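Local coordinates for protein 11S globulin (Wrightia tinctoria, PDB 5WXU) that probably serves as a hexameric seed storage protein of the 11S globulin family and binds the plant hormone auxin, at residues V151-P163 / T292-R304. Sequence-based numbering, arbitrary orientation.
Sequences VHFIRQGDVIALP and TVRIKENLLNPER. With FLC (citrate anion), chain Q.
Lys296 sets CG between its backbone N and carbonyl carbon (chi1 68°), then bends at its last torsion, which delivers NZ to Asp158; Asn298, with CG opposite its backbone N (chi1 -166°), brings its amide to the same carboxylate from further along. Both project from strand 296-298, which pairs antiparallel with strand 158-162 and so adds the outermost strand within this chain, from near the start of the second cupin domain, to a sheet of the first cupin barrel. Val159 and Glu297 form the hydrogen-bonded pair, each N donating to the other's O, and Ala161 N continues the ladder to Ile295 O at 2.8 Å. The salt bridge from Lys296 NZ to Asp158 OD2 measures 2.8 Å. Arg155 N reaches that same OD2 from the opposite face of the carboxylate, bracing the type II turn 155-158. Asn298 ND2 divides its hydrogens between Asp158 OD1 and Gln156 O, 2.9 Å to each. An alanine in place of Asp158 would probably leave the Lys296 ammonium without its countercharge and Asn298 ND2 with Gln156 O as its one remaining acceptor here. The Arg155 guanidinium lies flat on the Asn298 amide, its plane 6° from parallel, with ND2 3.4 Å from CZ. Gly157 fits where a side chain would strike Leu300 CB. Beside the lysine a citrate, probably from the crystallisation liquor, bridges both segments, taking hydrogen bonds from Phe153 N and Ile295 N. At the turn, one water accepts from Arg155 NH1 and donates to Asn298 OD1, the oxygen that also closes an Asx turn with Leu300 N at 2.9 Å.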
loop_
_atom_site.group_PDB
_atom_site.type_symbol
_atom_site.label_atom_id
_atom_site.label_comp_id
_atom_site.label_asym_id
_atom_site.label_seq_id
_atom_site.Cartn_x
_atom_site.Cartn_y
_atom_site.Cartn_z
ATOM N N VAL B 151 27.177 8.313 11.513
ATOM C CA VAL B 151 27.956 8.617 10.351
ATOM C C VAL B 151 28.163 7.324 9.580
ATOM O O VAL B 151 28.015 6.228 10.153
ATOM C CB VAL B 151 29.226 9.418 10.726
ATOM C CG1 VAL B 151 28.747 10.781 11.301
ATOM C CG2 VAL B 151 30.148 8.684 11.707
ATOM N N HIS B 152 28.410 7.474 8.295
ATOM C CA HIS B 152 28.517 6.361 7.368
ATOM C C HIS B 152 29.914 6.290 6.824
ATOM O O HIS B 152 30.457 7.303 6.450
ATOM C CB HIS B 152 27.534 6.507 6.295
ATOM C CG HIS B 152 26.118 6.592 6.770
ATOM N ND1 HIS B 152 25.296 5.498 6.853
ATOM C CD2 HIS B 152 25.384 7.650 7.205
ATOM C CE1 HIS B 152 24.104 5.882 7.306
ATOM N NE2 HIS B 152 24.151 7.167 7.566
ATOM N N PHE B 153 30.456 5.071 6.733
ATOM C CA PHE B 153 31.811 4.913 6.272
ATOM C C PHE B 153 31.685 4.466 4.846
ATOM O O PHE B 153 31.228 3.354 4.552
ATOM C CB PHE B 153 32.551 3.945 7.182
ATOM C CG PHE B 153 32.589 4.421 8.582
ATOM C CD1 PHE B 153 31.513 4.193 9.439
ATOM C CD2 PHE B 153 33.619 5.214 9.016
ATOM C CE1 PHE B 153 31.513 4.689 10.726
ATOM C CE2 PHE B 153 33.629 5.714 10.310
ATOM C CZ PHE B 153 32.584 5.456 11.160
ATOM N N ILE B 154 32.112 5.319 3.947
ATOM C CA ILE B 154 31.934 5.113 2.512
ATOM C C ILE B 154 33.255 4.709 1.858
ATOM O O ILE B 154 34.363 5.040 2.346
ATOM C CB ILE B 154 31.270 6.312 1.805
ATOM C CG1 ILE B 154 32.172 7.560 1.887
ATOM C CG2 ILE B 154 29.863 6.519 2.359
ATOM C CD1 ILE B 154 31.782 8.730 1.030
ATOM N N ARG B 155 33.137 3.950 0.783
ATOM C CA ARG B 155 34.357 3.475 0.066
ATOM C C ARG B 155 34.028 3.233 -1.350
ATOM O O ARG B 155 32.854 3.160 -1.709
ATOM C CB ARG B 155 34.907 2.191 0.734
ATOM C CG ARG B 155 34.011 0.957 0.584
ATOM C CD ARG B 155 34.491 -0.215 1.445
ATOM N NE ARG B 155 33.420 -1.245 1.488
ATOM C CZ ARG B 155 33.278 -2.291 0.660
ATOM N NH1 ARG B 155 34.144 -2.546 -0.333
ATOM N NH2 ARG B 155 32.223 -3.090 0.811
ATOM N N GLN B 156 35.077 3.079 -2.168
ATOM C CA GLN B 156 34.949 2.868 -3.567
ATOM C C GLN B 156 33.932 1.734 -3.863
ATOM O O GLN B 156 34.011 0.637 -3.246
ATOM C CB GLN B 156 36.327 2.516 -4.208
ATOM C CG GLN B 156 36.252 2.310 -5.721
ATOM C CD GLN B 156 37.612 1.954 -6.381
ATOM O OE1 GLN B 156 38.583 1.766 -5.699
ATOM N NE2 GLN B 156 37.602 1.731 -7.684
ATOM N N GLY B 157 33.005 2.035 -4.779
ATOM C CA GLY B 157 31.978 1.092 -5.186
ATOM C C GLY B 157 30.617 1.358 -4.513
ATOM O O GLY B 157 29.601 0.812 -4.954
ATOM N N ASP B 158 30.610 2.142 -3.435
ATOM C CA ASP B 158 29.366 2.557 -2.787
ATOM C C ASP B 158 28.507 3.418 -3.674
ATOM O O ASP B 158 28.975 4.297 -4.374
ATOM C CB ASP B 158 29.631 3.264 -1.450
ATOM C CG ASP B 158 30.014 2.344 -0.338
ATOM O OD1 ASP B 158 29.952 1.156 -0.468
ATOM O OD2 ASP B 158 30.357 2.813 0.778
ATOM N N VAL B 159 27.193 3.161 -3.631
ATOM C CA VAL B 159 26.247 4.001 -4.239
ATOM C C VAL B 159 25.400 4.424 -3.081
ATOM O O VAL B 159 24.836 3.592 -2.372
ATOM C CB VAL B 159 25.406 3.295 -5.290
ATOM C CG1 VAL B 159 24.385 4.244 -5.846
ATOM C CG2 VAL B 159 26.268 2.802 -6.427
ATOM N N ILE B 160 25.257 5.731 -2.910
ATOM C CA ILE B 160 24.590 6.307 -1.741
ATOM C C ILE B 160 23.360 7.062 -2.245
ATOM O O ILE B 160 23.441 7.789 -3.214
ATOM C CB ILE B 160 25.505 7.359 -1.042
ATOM C CG1 ILE B 160 26.868 6.776 -0.641
ATOM C CG2 ILE B 160 24.881 8.007 0.175
ATOM C CD1 ILE B 160 28.026 7.749 -0.833
ATOM N N ALA B 161 22.240 6.921 -1.566
ATOM C CA ALA B 161 21.001 7.485 -1.982
ATOM C C ALA B 161 20.522 8.449 -0.983
ATOM O O ALA B 161 20.290 8.056 0.194
ATOM C CB ALA B 161 19.942 6.361 -2.155
ATOM N N LEU B 162 20.281 9.692 -1.394
ATOM C CA LEU B 162 19.787 10.714 -0.439
ATOM C C LEU B 162 18.592 11.487 -0.944
ATOM O O LEU B 162 18.567 11.926 -2.088
ATOM C CB LEU B 162 20.906 11.723 -0.180
ATOM C CG LEU B 162 22.147 11.183 0.562
ATOM C CD1 LEU B 162 23.305 12.157 0.688
ATOM C CD2 LEU B 162 21.772 10.714 1.932
ATOM N N PRO B 163 17.579 11.720 -0.096
ATOM C CA PRO B 163 16.465 12.546 -0.483
ATOM C C PRO B 163 16.822 14.015 -0.632
ATOM O O PRO B 163 17.777 14.557 0.007
ATOM C CB PRO B 163 15.459 12.363 0.675
ATOM C CG PRO B 163 15.923 11.121 1.349
ATOM C CD PRO B 163 17.373 11.121 1.230
ATOM N N THR B 292 17.323 4.814 11.243
ATOM C CA THR B 292 18.437 3.891 10.872
ATOM C C THR B 292 18.462 3.461 9.448
ATOM O O THR B 292 19.186 2.508 9.179
ATOM C CB THR B 292 18.320 2.474 11.624
ATOM O OG1 THR B 292 17.158 1.659 11.134
ATOM C CG2 THR B 292 18.362 2.711 13.073
ATOM N N VAL B 293 17.595 4.037 8.630
ATOM C CA VAL B 293 17.318 3.654 7.171
ATOM C C VAL B 293 18.693 3.499 6.517
ATOM O O VAL B 293 19.593 4.368 6.728
ATOM C CB VAL B 293 16.386 4.691 6.488
ATOM C CG1 VAL B 293 16.919 6.116 6.632
ATOM C CG2 VAL B 293 16.174 4.476 4.980
ATOM N N ARG B 294 18.868 2.407 5.749
ATOM C CA ARG B 294 20.118 2.151 5.033
ATOM C C ARG B 294 20.164 3.130 3.860
ATOM O O ARG B 294 19.163 3.320 3.131
ATOM C CB ARG B 294 20.248 0.654 4.590
ATOM C CG ARG B 294 21.425 0.174 3.701
ATOM C CD ARG B 294 21.391 -1.388 3.462
ATOM N NE ARG B 294 21.466 -1.728 2.037
ATOM C CZ ARG B 294 20.776 -2.694 1.438
ATOM N NH1 ARG B 294 19.963 -3.510 2.069
ATOM N NH2 ARG B 294 20.916 -2.846 0.141
ATOM N N ILE B 295 21.335 3.728 3.650
ATOM C CA ILE B 295 21.519 4.782 2.645
ATOM C C ILE B 295 22.368 4.318 1.436
ATOM O O ILE B 295 22.367 4.944 0.353
ATOM C CB ILE B 295 22.192 5.978 3.331
ATOM C CG1 ILE B 295 21.219 6.733 4.233
ATOM C CG2 ILE B 295 22.810 6.939 2.367
ATOM C CD1 ILE B 295 19.908 7.066 3.604
ATOM N N LYS B 296 23.085 3.234 1.616
ATOM C CA LYS B 296 24.021 2.844 0.572
ATOM C C LYS B 296 24.197 1.366 0.436
ATOM O O LYS B 296 23.871 0.612 1.346
ATOM C CB LYS B 296 25.393 3.460 0.887
ATOM C CG LYS B 296 26.062 2.910 2.095
ATOM C CD LYS B 296 27.250 3.806 2.396
ATOM C CE LYS B 296 28.158 3.247 3.437
ATOM N NZ LYS B 296 28.823 1.987 3.022
ATOM N N GLU B 297 24.791 0.983 -0.696
ATOM C CA GLU B 297 25.230 -0.372 -0.927
ATOM C C GLU B 297 26.448 -0.320 -1.840
ATOM O O GLU B 297 26.531 0.518 -2.723
ATOM C CB GLU B 297 24.095 -1.094 -1.617
ATOM C CG GLU B 297 24.299 -2.587 -1.835
ATOM C CD GLU B 297 23.013 -3.372 -1.934
ATOM O OE1 GLU B 297 22.072 -3.091 -1.149
ATOM O OE2 GLU B 297 22.886 -4.269 -2.794
ATOM N N ASN B 298 27.342 -1.253 -1.625
ATOM C CA ASN B 298 28.551 -1.383 -2.446
ATOM C C ASN B 298 28.323 -2.355 -3.588
ATOM O O ASN B 298 27.813 -3.465 -3.404
ATOM C CB ASN B 298 29.749 -1.792 -1.566
ATOM C CG ASN B 298 31.041 -1.603 -2.273
ATOM O OD1 ASN B 298 31.389 -2.396 -3.139
ATOM N ND2 ASN B 298 31.774 -0.560 -1.901
ATOM N N LEU B 299 28.657 -1.921 -4.802
ATOM C CA LEU B 299 28.392 -2.725 -6.002
ATOM C C LEU B 299 29.697 -3.323 -6.567
ATOM O O LEU B 299 29.606 -3.942 -7.610
ATOM C CB LEU B 299 27.752 -1.887 -7.039
ATOM C CG LEU B 299 26.400 -1.333 -6.682
ATOM C CD1 LEU B 299 25.788 -0.676 -7.887
ATOM C CD2 LEU B 299 25.471 -2.461 -6.125
ATOM N N LEU B 300 30.829 -3.101 -5.889
ATOM C CA LEU B 300 32.115 -3.378 -6.536
ATOM C C LEU B 300 32.569 -4.797 -6.507
ATOM O O LEU B 300 33.274 -5.238 -7.461
ATOM C CB LEU B 300 33.227 -2.521 -5.921
ATOM C CG LEU B 300 34.580 -2.591 -6.581
ATOM C CD1 LEU B 300 34.507 -2.495 -8.092
ATOM C CD2 LEU B 300 35.368 -1.444 -6.004
ATOM N N ASN B 301 32.246 -5.514 -5.433
ATOM C CA ASN B 301 32.626 -6.927 -5.343
ATOM C C ASN B 301 32.019 -7.783 -6.448
ATOM O O ASN B 301 30.791 -7.808 -6.643
ATOM C CB ASN B 301 32.209 -7.601 -4.012
ATOM C CG ASN B 301 33.029 -8.878 -3.711
ATOM O OD1 ASN B 301 33.266 -9.763 -4.560
ATOM N ND2 ASN B 301 33.429 -8.988 -2.482
ATOM N N PRO B 302 32.888 -8.543 -7.203
ATOM C CA PRO B 302 32.258 -9.414 -8.255
ATOM C C PRO B 302 31.277 -10.441 -7.669
ATOM O O PRO B 302 30.404 -10.936 -8.387
ATOM C CB PRO B 302 33.471 -10.167 -8.866
ATOM C CG PRO B 302 34.689 -9.383 -8.477
ATOM C CD PRO B 302 34.360 -8.684 -7.174
ATOM N N GLU B 303 31.478 -10.812 -6.404
ATOM C CA GLU B 303 30.536 -11.680 -5.687
ATOM C C GLU B 303 29.112 -11.094 -5.461
ATOM O O GLU B 303 28.205 -11.828 -5.078
ATOM C CB GLU B 303 31.196 -12.162 -4.373
ATOM C CG GLU B 303 32.357 -13.147 -4.711
ATOM C CD GLU B 303 33.184 -13.670 -3.537
ATOM O OE1 GLU B 303 33.077 -13.134 -2.414
ATOM O OE2 GLU B 303 33.968 -14.626 -3.761
ATOM N N ARG B 304 28.928 -9.806 -5.686
ATOM C CA ARG B 304 27.616 -9.039 -5.556
ATOM C C ARG B 304 26.850 -9.021 -6.954
ATOM O O ARG B 304 25.802 -8.404 -7.167
ATOM C CB ARG B 304 27.919 -7.629 -5.058
ATOM C CG ARG B 304 26.861 -6.533 -5.238
ATOM C CD ARG B 304 25.738 -6.785 -4.237
ATOM N NE ARG B 304 24.530 -5.946 -4.335
ATOM C CZ ARG B 304 23.677 -5.954 -5.369
ATOM N NH1 ARG B 304 23.885 -6.680 -6.477
ATOM N NH2 ARG B 304 22.615 -5.178 -5.328
HETATM C CAC FLC Q . 28.870 1.431 7.572
HETATM C CA FLC Q . 27.906 0.927 6.515
HETATM C CB FLC Q . 26.437 1.382 6.695
HETATM C CBC FLC Q . 25.860 1.400 8.147
HETATM C CG FLC Q . 25.739 1.882 5.386
HETATM C CGC FLC Q . 24.267 1.958 5.589
HETATM O OA1 FLC Q . 28.916 2.707 7.782
HETATM O OA2 FLC Q . 29.531 0.524 8.169
HETATM O OB1 FLC Q . 24.618 1.411 8.401
HETATM O OB2 FLC Q . 26.597 1.332 9.149
HETATM O OG1 FLC Q . 23.710 3.093 5.273
HETATM O OG2 FLC Q . 23.790 0.858 6.098
HETATM O OHB FLC Q . 26.761 2.836 6.778
HETATM O O HOH W 1 33.658 -4.436 -2.267
#